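Tail spike protein gp49 (Pseudomonas phage LKA1, PDB 4RU4) forms the trimeric tailspike of the phage and, as an O-specific polysaccharide lyase, probably cleaves the surface polysaccharide of its Pseudomonas host during entry. Local coordinates at residues 150-155 with 165-170; 229-234 with 249-254. All blocks are in the same frame, centred on the assembly; numbering follows the deposited sequence.

Contact 1 (150-155 with 165-170) closes before contact 2 (229-234 with 249-254) opens, and their centres lie about 19 Å apart. Contact 1 joins the antiparallel strands 147-151 and 168-177 within the Ig-like range 113-201, whereas contact 2 stacks two successive corners of the parallel beta-helix, as expected of a pectin lyase-like fold. The two meet directly: Phe170 CB lies 3.5 Å from Tyr252 CD1, and the far end of the Phe170 ring reaches the backbone of Arg250 and Cys251. The Ig-like part therefore packs against the side of the beta-helix in part through this ring, while contact 2 also borders a second subunit of the trimer.

Contact 1 of 2, residues 150-155 with 165-170; sequences IYNPTD and YRAGEF
Ile150 and Glu169 form an antiparallel hydrogen-bonded pair: Ile150 N gives its hydrogen to Glu169 O at 3.0 Å, and Glu169 N returns a bond to Ile150 O. The next pair, Tyr151 with Gly168, is non-hydrogen-bonded, and its CA atoms approach to 4.4 Å. Gly168 CA also comes within 2.9 Å of Ile150 O, a CA-H...O contact, so the two backbones meet directly here. With CG anti to the backbone N (chi1 171°), the Tyr151 ring lies across the Arg166 chain, its CE1 3.9 Å from Arg166 CD. Ring and guanidinium planes stand 81° apart, and the bond from Arg166 NH1 to Tyr151 OH is weak. Asn152 N adds a backbone bond to Ala167 O at 3.0 Å, while its OD1 accepts from Thr154 N, an Asx turn that bends the chain round Arg166. Beyond it, Thr154 O lies 3.6 Å from Arg166 CG. Asp155 closes the series with a side-on salt bridge: Arg166 NH2 (2.8 Å) and NE (3.2 Å) both donate to Asp155 OD1, which lies only 3° from the guanidinium plane. Because Arg166 NH1 also bonds Ala301 O, the guanidinium is held from two directions. The chemistry thus changes from backbone bonds to an ion pair as the two segments pass into loop, and the charge of Arg166 is probably balanced locally by Asp155.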
ATOM      1  N   ILE B 150       7.192   6.466 -30.001  1.00  8.48           N
ATOM      2  CA  ILE B 150       8.488   6.284 -30.638  1.00  9.43           C
ATOM      3  C   ILE B 150       8.696   4.781 -30.748  1.00 11.06           C
ATOM      4  O   ILE B 150       8.547   4.071 -29.748  1.00  7.88           O
ATOM      5  CB  ILE B 150       9.585   6.881 -29.752  1.00  9.06           C
ATOM      6  CG1 ILE B 150       9.310   8.384 -29.529  1.00 11.40           C
ATOM      7  CG2 ILE B 150      10.990   6.586 -30.332  1.00  7.91           C
ATOM      8  CD1 ILE B 150      10.258   9.059 -28.527  1.00  7.00           C
ATOM      9  N   TYR B 151       9.027   4.285 -31.946  1.00 12.12           N
ATOM     10  CA  TYR B 151       9.154   2.840 -32.163  1.00 10.33           C
ATOM     11  C   TYR B 151      10.430   2.483 -32.894  1.00  9.98           C
ATOM     12  O   TYR B 151      10.743   3.071 -33.928  1.00  7.90           O
ATOM     13  CB  TYR B 151       7.963   2.339 -32.979  1.00 12.90           C
ATOM     14  CG  TYR B 151       8.061   0.907 -33.464  1.00 12.36           C
ATOM     15  CD1 TYR B 151       8.117  -0.151 -32.555  1.00  8.65           C
ATOM     16  CD2 TYR B 151       8.040   0.613 -34.829  1.00 10.57           C
ATOM     17  CE1 TYR B 151       8.204  -1.463 -32.987  1.00  8.75           C
ATOM     18  CE2 TYR B 151       8.106  -0.709 -35.280  1.00 12.47           C
ATOM     19  CZ  TYR B 151       8.183  -1.734 -34.357  1.00 13.69           C
ATOM     20  OH  TYR B 151       8.252  -3.032 -34.775  1.00 11.68           O
ATOM     21  N   ASN B 152      11.150   1.506 -32.362  1.00 10.53           N
ATOM     22  CA  ASN B 152      12.335   0.971 -33.024  1.00 11.55           C
ATOM     23  C   ASN B 152      12.012  -0.394 -33.642  1.00 11.03           C
ATOM     24  O   ASN B 152      11.825  -1.368 -32.919  1.00 12.24           O
ATOM     25  CB  ASN B 152      13.472   0.848 -32.014  1.00 11.65           C
ATOM     26  CG  ASN B 152      14.790   0.450 -32.672  1.00 11.95           C
ATOM     27  OD1 ASN B 152      14.795  -0.139 -33.748  1.00  9.16           O
ATOM     28  ND2 ASN B 152      15.909   0.775 -32.024  1.00 11.34           N
ATOM     29  N   PRO B 153      11.950  -0.477 -34.984  1.00 10.88           N
ATOM     30  CA  PRO B 153      11.583  -1.752 -35.606  1.00 12.03           C
ATOM     31  C   PRO B 153      12.677  -2.807 -35.484  1.00 11.95           C
ATOM     32  O   PRO B 153      12.421  -3.946 -35.870  1.00 11.16           O
ATOM     33  CB  PRO B 153      11.409  -1.402 -37.102  1.00 17.56           C
ATOM     34  CG  PRO B 153      11.515   0.091 -37.201  1.00 18.17           C
ATOM     35  CD  PRO B 153      12.241   0.572 -35.974  1.00 12.40           C
ATOM     36  N   THR B 154      13.865  -2.458 -34.991  1.00  9.04           N
ATOM     37  CA  THR B 154      14.934  -3.461 -34.904  1.00 11.14           C
ATOM     38  C   THR B 154      14.598  -4.538 -33.875  1.00 11.87           C
ATOM     39  O   THR B 154      14.249  -4.218 -32.736  1.00 13.92           O
ATOM     40  CB  THR B 154      16.265  -2.815 -34.539  1.00 15.26           C
ATOM     41  OG1 THR B 154      16.650  -1.938 -35.595  1.00 13.07           O
ATOM     42  CG2 THR B 154      17.358  -3.867 -34.323  1.00 17.93           C
ATOM     43  N   ASP B 155      14.666  -5.804 -34.283  1.00  9.34           N
ATOM     44  CA  ASP B 155      14.407  -6.902 -33.356  1.00 12.23           C
ATOM     45  C   ASP B 155      15.239  -6.800 -32.081  1.00 12.40           C
ATOM     46  O   ASP B 155      16.431  -6.505 -32.128  1.00 10.57           O
ATOM     47  CB  ASP B 155      14.691  -8.265 -33.991  1.00 13.45           C
ATOM     48  CG  ASP B 155      13.725  -8.608 -35.114  1.00 16.58           C
ATOM     49  OD1 ASP B 155      12.699  -7.917 -35.272  1.00 15.59           O
ATOM     50  OD2 ASP B 155      14.008  -9.580 -35.843  1.00 20.78           O
ATOM     51  N   TYR B 165      10.745  -8.113 -28.412  1.00  7.54           N
ATOM     52  CA  TYR B 165      10.953  -7.127 -27.345  1.00  8.11           C
ATOM     53  C   TYR B 165      11.674  -5.905 -27.913  1.00 10.08           C
ATOM     54  O   TYR B 165      12.868  -5.698 -27.687  1.00 11.70           O
ATOM     55  CB  TYR B 165      11.733  -7.730 -26.161  1.00  5.63           C
ATOM     56  CG  TYR B 165      10.985  -8.810 -25.395  1.00  7.79           C
ATOM     57  CD1 TYR B 165       9.624  -9.037 -25.593  1.00  6.95           C
ATOM     58  CD2 TYR B 165      11.651  -9.588 -24.447  1.00  7.52           C
ATOM     59  CE1 TYR B 165       8.943 -10.029 -24.880  1.00  5.86           C
ATOM     60  CE2 TYR B 165      10.985 -10.552 -23.722  1.00  7.22           C
ATOM     61  CZ  TYR B 165       9.648 -10.782 -23.946  1.00  7.74           C
ATOM     62  OH  TYR B 165       9.030 -11.760 -23.201  1.00  8.34           O
ATOM     63  N   ARG B 166      10.932  -5.105 -28.666  1.00  7.13           N
ATOM     64  CA  ARG B 166      11.484  -3.963 -29.359  1.00  6.28           C
ATOM     65  C   ARG B 166      11.411  -2.700 -28.489  1.00  7.69           C
ATOM     66  O   ARG B 166      10.572  -2.604 -27.591  1.00  7.09           O
ATOM     67  CB  ARG B 166      10.740  -3.763 -30.683  1.00  7.20           C
ATOM     68  CG  ARG B 166      10.887  -4.977 -31.630  1.00 11.88           C
ATOM     69  CD  ARG B 166      10.576  -4.617 -33.093  1.00 12.90           C
ATOM     70  NE  ARG B 166      10.713  -5.809 -33.927  1.00 16.89           N
ATOM     71  CZ  ARG B 166       9.684  -6.453 -34.479  1.00 19.13           C
ATOM     72  NH1 ARG B 166       8.450  -5.980 -34.332  1.00 17.82           N
ATOM     73  NH2 ARG B 166       9.890  -7.548 -35.205  1.00 18.72           N
ATOM     74  N   ALA B 167      12.279  -1.743 -28.786  1.00  9.84           N
ATOM     75  CA  ALA B 167      12.411  -0.510 -28.014  1.00 11.86           C
ATOM     76  C   ALA B 167      11.411   0.537 -28.464  1.00  7.85           C
ATOM     77  O   ALA B 167      10.922   0.508 -29.589  1.00  7.65           O
ATOM     78  CB  ALA B 167      13.844   0.057 -28.144  1.00 12.28           C
ATOM     79  N   GLY B 168      11.124   1.476 -27.572  1.00  6.53           N
ATOM     80  CA  GLY B 168      10.315   2.645 -27.897  1.00  6.29           C
ATOM     81  C   GLY B 168       9.488   2.984 -26.666  1.00  9.81           C
ATOM     82  O   GLY B 168       9.685   2.384 -25.612  1.00  8.60           O
ATOM     83  N   GLU B 169       8.567   3.937 -26.775  1.00  6.11           N
ATOM     84  CA  GLU B 169       7.673   4.244 -25.649  1.00  6.09           C
ATOM     85  C   GLU B 169       6.592   5.224 -26.081  1.00  7.27           C
ATOM     86  O   GLU B 169       6.667   5.782 -27.179  1.00 10.00           O
ATOM     87  CB  GLU B 169       8.465   4.858 -24.462  1.00  5.82           C
ATOM     88  CG  GLU B 169       9.289   6.082 -24.787  1.00  7.58           C
ATOM     89  CD  GLU B 169      10.303   6.396 -23.675  1.00  9.12           C
ATOM     90  OE1 GLU B 169       9.906   6.999 -22.641  1.00 10.25           O
ATOM     91  OE2 GLU B 169      11.486   5.996 -23.820  1.00 11.34           O
ATOM     92  N   PHE B 170       5.604   5.436 -25.210  1.00  6.05           N
ATOM     93  CA  PHE B 170       4.549   6.428 -25.432  1.00  8.62           C
ATOM     94  C   PHE B 170       4.875   7.787 -24.816  1.00  9.42           C
ATOM     95  O   PHE B 170       5.265   7.864 -23.638  1.00  7.03           O
ATOM     96  CB  PHE B 170       3.244   5.977 -24.785  1.00  5.72           C
ATOM     97  CG  PHE B 170       2.552   4.848 -25.504  1.00  8.65           C
ATOM     98  CD1 PHE B 170       3.116   3.569 -25.526  1.00  8.00           C
ATOM     99  CD2 PHE B 170       1.326   5.056 -26.127  1.00  7.44           C
ATOM    100  CE1 PHE B 170       2.465   2.511 -26.140  1.00  7.82           C
ATOM    101  CE2 PHE B 170       0.651   3.991 -26.763  1.00  7.92           C
ATOM    102  CZ  PHE B 170       1.226   2.716 -26.767  1.00  7.77           C
TER

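Contact 2 of 2, residues 229-234 with 249-254; sequences VSPRVD and ARCYDA
Asp253 OD2 is gripped by two donors from the facing segment. Ser230 OG donates to it at 2.7 Å on the anti lone pair, and Arg232 NH2 meets it at 2.8 Å on the syn side, but tilted out of the carboxylate plane, in a nearly straight salt bridge (174°). The oxygen lies in the guanidinium plane, but the carboxylate is turned 87° against that plane, so this is not a flat two-oxygen pairing. Instead, the second nitrogen turns to the backbone: Arg232 NH1 donates to Asp253 O at 2.8 Å. The same nitrogen also bonds Pro231 O, 2.9 Å away and well above that carbonyl's plane. A bend at chi2 (-68°) folds the arginine back over its own chain to make these bonds, which together restrict the guanidinium's rotation.

Backbone pairing is brief, a single bridge between Val229 and Tyr252, with Ser230 N donating to Tyr252 O at 2.7 Å. On the apolar side, Pro231 CG rests on Ala254 CB at 3.7 Å and on Cys251 SG at 4.0 Å. Ser230 and Asp253 both adopt left-handed backbone conformations, consistent with equivalent corners in successive coils.

Asn260 of a second subunit adds weak hydrogen bonds to Ser230, Arg232 and Asp253, placing the polar cluster at a subunit boundary. Beyond the corners, strand 232-234 runs between the parallel strands 206-209 and 254-257, while Val225 of strand 221-226 touches both Pro231 and Cys251.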
ATOM      1  N   VAL B 229      -6.141   5.746 -26.963  1.00  6.01           N
ATOM      2  CA  VAL B 229      -5.791   6.565 -25.804  1.00  5.88           C
ATOM      3  C   VAL B 229      -6.913   6.546 -24.764  1.00  8.18           C
ATOM      4  O   VAL B 229      -8.055   6.891 -25.074  1.00 10.43           O
ATOM      5  CB  VAL B 229      -5.481   8.035 -26.224  1.00  6.75           C
ATOM      6  CG1 VAL B 229      -5.296   8.959 -24.977  1.00 10.04           C
ATOM      7  CG2 VAL B 229      -4.241   8.106 -27.191  1.00  7.08           C
ATOM      8  N   SER B 230      -6.568   6.131 -23.538  1.00  8.45           N
ATOM      9  CA  SER B 230      -7.471   6.082 -22.383  1.00  7.38           C
ATOM     10  C   SER B 230      -8.787   5.313 -22.584  1.00  9.69           C
ATOM     11  O   SER B 230      -9.874   5.801 -22.199  1.00  6.47           O
ATOM     12  CB  SER B 230      -7.746   7.482 -21.843  1.00 11.48           C
ATOM     13  OG  SER B 230      -6.520   8.086 -21.444  1.00 13.35           O
ATOM     14  N   PRO B 231      -8.695   4.096 -23.150  1.00  8.87           N
ATOM     15  CA  PRO B 231      -9.940   3.320 -23.157  1.00  9.58           C
ATOM     16  C   PRO B 231     -10.320   2.921 -21.739  1.00  8.24           C
ATOM     17  O   PRO B 231      -9.458   2.818 -20.852  1.00  5.38           O
ATOM     18  CB  PRO B 231      -9.584   2.084 -23.988  1.00  8.80           C
ATOM     19  CG  PRO B 231      -8.090   1.891 -23.740  1.00  7.96           C
ATOM     20  CD  PRO B 231      -7.529   3.306 -23.598  1.00  7.99           C
ATOM     21  N   ARG B 232     -11.617   2.684 -21.533  1.00  7.59           N
ATOM     22  CA  ARG B 232     -12.159   2.392 -20.210  1.00  9.00           C
ATOM     23  C   ARG B 232     -13.004   1.137 -20.266  1.00  7.70           C
ATOM     24  O   ARG B 232     -13.862   0.999 -21.151  1.00  7.47           O
ATOM     25  CB  ARG B 232     -13.028   3.573 -19.756  1.00 11.21           C
ATOM     26  CG  ARG B 232     -12.230   4.866 -19.515  1.00  9.74           C
ATOM     27  CD  ARG B 232     -11.345   4.683 -18.304  1.00 10.55           C
ATOM     28  NE  ARG B 232     -10.503   5.835 -17.971  1.00 11.19           N
ATOM     29  CZ  ARG B 232      -9.232   5.973 -18.357  1.00 13.25           C
ATOM     30  NH1 ARG B 232      -8.673   5.054 -19.153  1.00  5.20           N
ATOM     31  NH2 ARG B 232      -8.535   7.053 -17.978  1.00  9.03           N
ATOM     32  N   VAL B 233     -12.742   0.189 -19.367  1.00  5.29           N
ATOM     33  CA  VAL B 233     -13.601  -1.005 -19.220  1.00  5.32           C
ATOM     34  C   VAL B 233     -13.967  -1.074 -17.740  1.00  7.83           C
ATOM     35  O   VAL B 233     -13.073  -1.051 -16.877  1.00  8.60           O
ATOM     36  CB  VAL B 233     -12.872  -2.298 -19.640  1.00  5.79           C
ATOM     37  CG1 VAL B 233     -13.785  -3.537 -19.437  1.00  5.44           C
ATOM     38  CG2 VAL B 233     -12.397  -2.211 -21.102  1.00  6.36           C
ATOM     39  N   ASP B 234     -15.260  -1.103 -17.418  1.00  5.99           N
ATOM     40  CA  ASP B 234     -15.656  -1.003 -16.016  1.00  5.07           C
ATOM     41  C   ASP B 234     -16.879  -1.873 -15.776  1.00  6.38           C
ATOM     42  O   ASP B 234     -17.776  -1.934 -16.626  1.00  5.49           O
ATOM     43  CB  ASP B 234     -15.968   0.453 -15.652  1.00 10.95           C
ATOM     44  CG  ASP B 234     -16.434   0.607 -14.210  1.00 18.56           C
ATOM     45  OD1 ASP B 234     -15.723   0.146 -13.287  1.00 18.09           O
ATOM     46  OD2 ASP B 234     -17.534   1.160 -14.002  1.00 22.67           O
ATOM     47  N   ALA B 249      -3.970  -3.756 -26.514  1.00  7.32           N
ATOM     48  CA  ALA B 249      -2.765  -3.790 -27.352  1.00  9.72           C
ATOM     49  C   ALA B 249      -2.412  -2.355 -27.730  1.00  7.20           C
ATOM     50  O   ALA B 249      -3.250  -1.647 -28.291  1.00  7.70           O
ATOM     51  CB  ALA B 249      -2.997  -4.629 -28.612  1.00  9.12           C
ATOM     52  N   ARG B 250      -1.182  -1.939 -27.444  1.00  6.45           N
ATOM     53  CA  ARG B 250      -0.739  -0.603 -27.828  1.00  7.42           C
ATOM     54  C   ARG B 250      -1.686   0.497 -27.349  1.00  8.30           C
ATOM     55  O   ARG B 250      -1.992   1.422 -28.105  1.00  6.63           O
ATOM     56  CB  ARG B 250      -0.569  -0.505 -29.361  1.00  6.72           C
ATOM     57  CG  ARG B 250       0.786  -1.002 -29.858  1.00  6.94           C
ATOM     58  CD  ARG B 250       0.792  -1.141 -31.376  1.00  7.01           C
ATOM     59  NE  ARG B 250      -0.069  -2.244 -31.798  1.00  9.12           N
ATOM     60  CZ  ARG B 250       0.299  -3.517 -31.756  1.00 12.30           C
ATOM     61  NH1 ARG B 250       1.513  -3.837 -31.309  1.00 13.53           N
ATOM     62  NH2 ARG B 250      -0.538  -4.473 -32.130  1.00 13.22           N
ATOM     63  N   CYS B 251      -2.154   0.392 -26.105  1.00  6.18           N
ATOM     64  CA  CYS B 251      -3.013   1.418 -25.544  1.00  6.06           C
ATOM     65  C   CYS B 251      -2.235   2.259 -24.556  1.00  7.30           C
ATOM     66  O   CYS B 251      -1.361   1.758 -23.853  1.00  8.35           O
ATOM     67  CB  CYS B 251      -4.221   0.817 -24.810  1.00  7.57           C
ATOM     68  SG  CYS B 251      -5.393   0.005 -25.928  1.00  9.31           S
ATOM     69  N   TYR B 252      -2.609   3.519 -24.476  1.00  5.90           N
ATOM     70  CA  TYR B 252      -2.037   4.460 -23.513  1.00  7.61           C
ATOM     71  C   TYR B 252      -3.098   4.679 -22.456  1.00  9.16           C
ATOM     72  O   TYR B 252      -4.227   5.051 -22.803  1.00  6.19           O
ATOM     73  CB  TYR B 252      -1.754   5.784 -24.208  1.00  6.38           C
ATOM     74  CG  TYR B 252      -1.000   6.787 -23.353  1.00  6.89           C
ATOM     75  CD1 TYR B 252       0.299   6.527 -22.938  1.00  7.48           C
ATOM     76  CD2 TYR B 252      -1.598   7.988 -22.964  1.00  7.31           C
ATOM     77  CE1 TYR B 252       1.003   7.451 -22.158  1.00  8.60           C
ATOM     78  CE2 TYR B 252      -0.910   8.919 -22.200  1.00  8.58           C
ATOM     79  CZ  TYR B 252       0.398   8.646 -21.800  1.00  8.54           C
ATOM     80  OH  TYR B 252       1.084   9.568 -21.022  1.00  7.87           O
ATOM     81  N   ASP B 253      -2.762   4.411 -21.191  1.00  5.54           N
ATOM     82  CA  ASP B 253      -3.682   4.641 -20.071  1.00  8.01           C
ATOM     83  C   ASP B 253      -4.972   3.803 -20.191  1.00  8.59           C
ATOM     84  O   ASP B 253      -6.078   4.289 -19.913  1.00  7.05           O
ATOM     85  CB  ASP B 253      -4.009   6.145 -19.928  1.00  7.17           C
ATOM     86  CG  ASP B 253      -4.977   6.439 -18.767  1.00  8.58           C
ATOM     87  OD1 ASP B 253      -4.789   5.841 -17.696  1.00  9.18           O
ATOM     88  OD2 ASP B 253      -5.933   7.247 -18.935  1.00 10.69           O
ATOM     89  N   ALA B 254      -4.838   2.551 -20.620  1.00  9.67           N
ATOM     90  CA  ALA B 254      -5.981   1.643 -20.589  1.00  5.94           C
ATOM     91  C   ALA B 254      -6.295   1.329 -19.132  1.00  6.85           C
ATOM     92  O   ALA B 254      -5.401   0.959 -18.377  1.00  6.88           O
ATOM     93  CB  ALA B 254      -5.656   0.363 -21.332  1.00  7.66           C
TER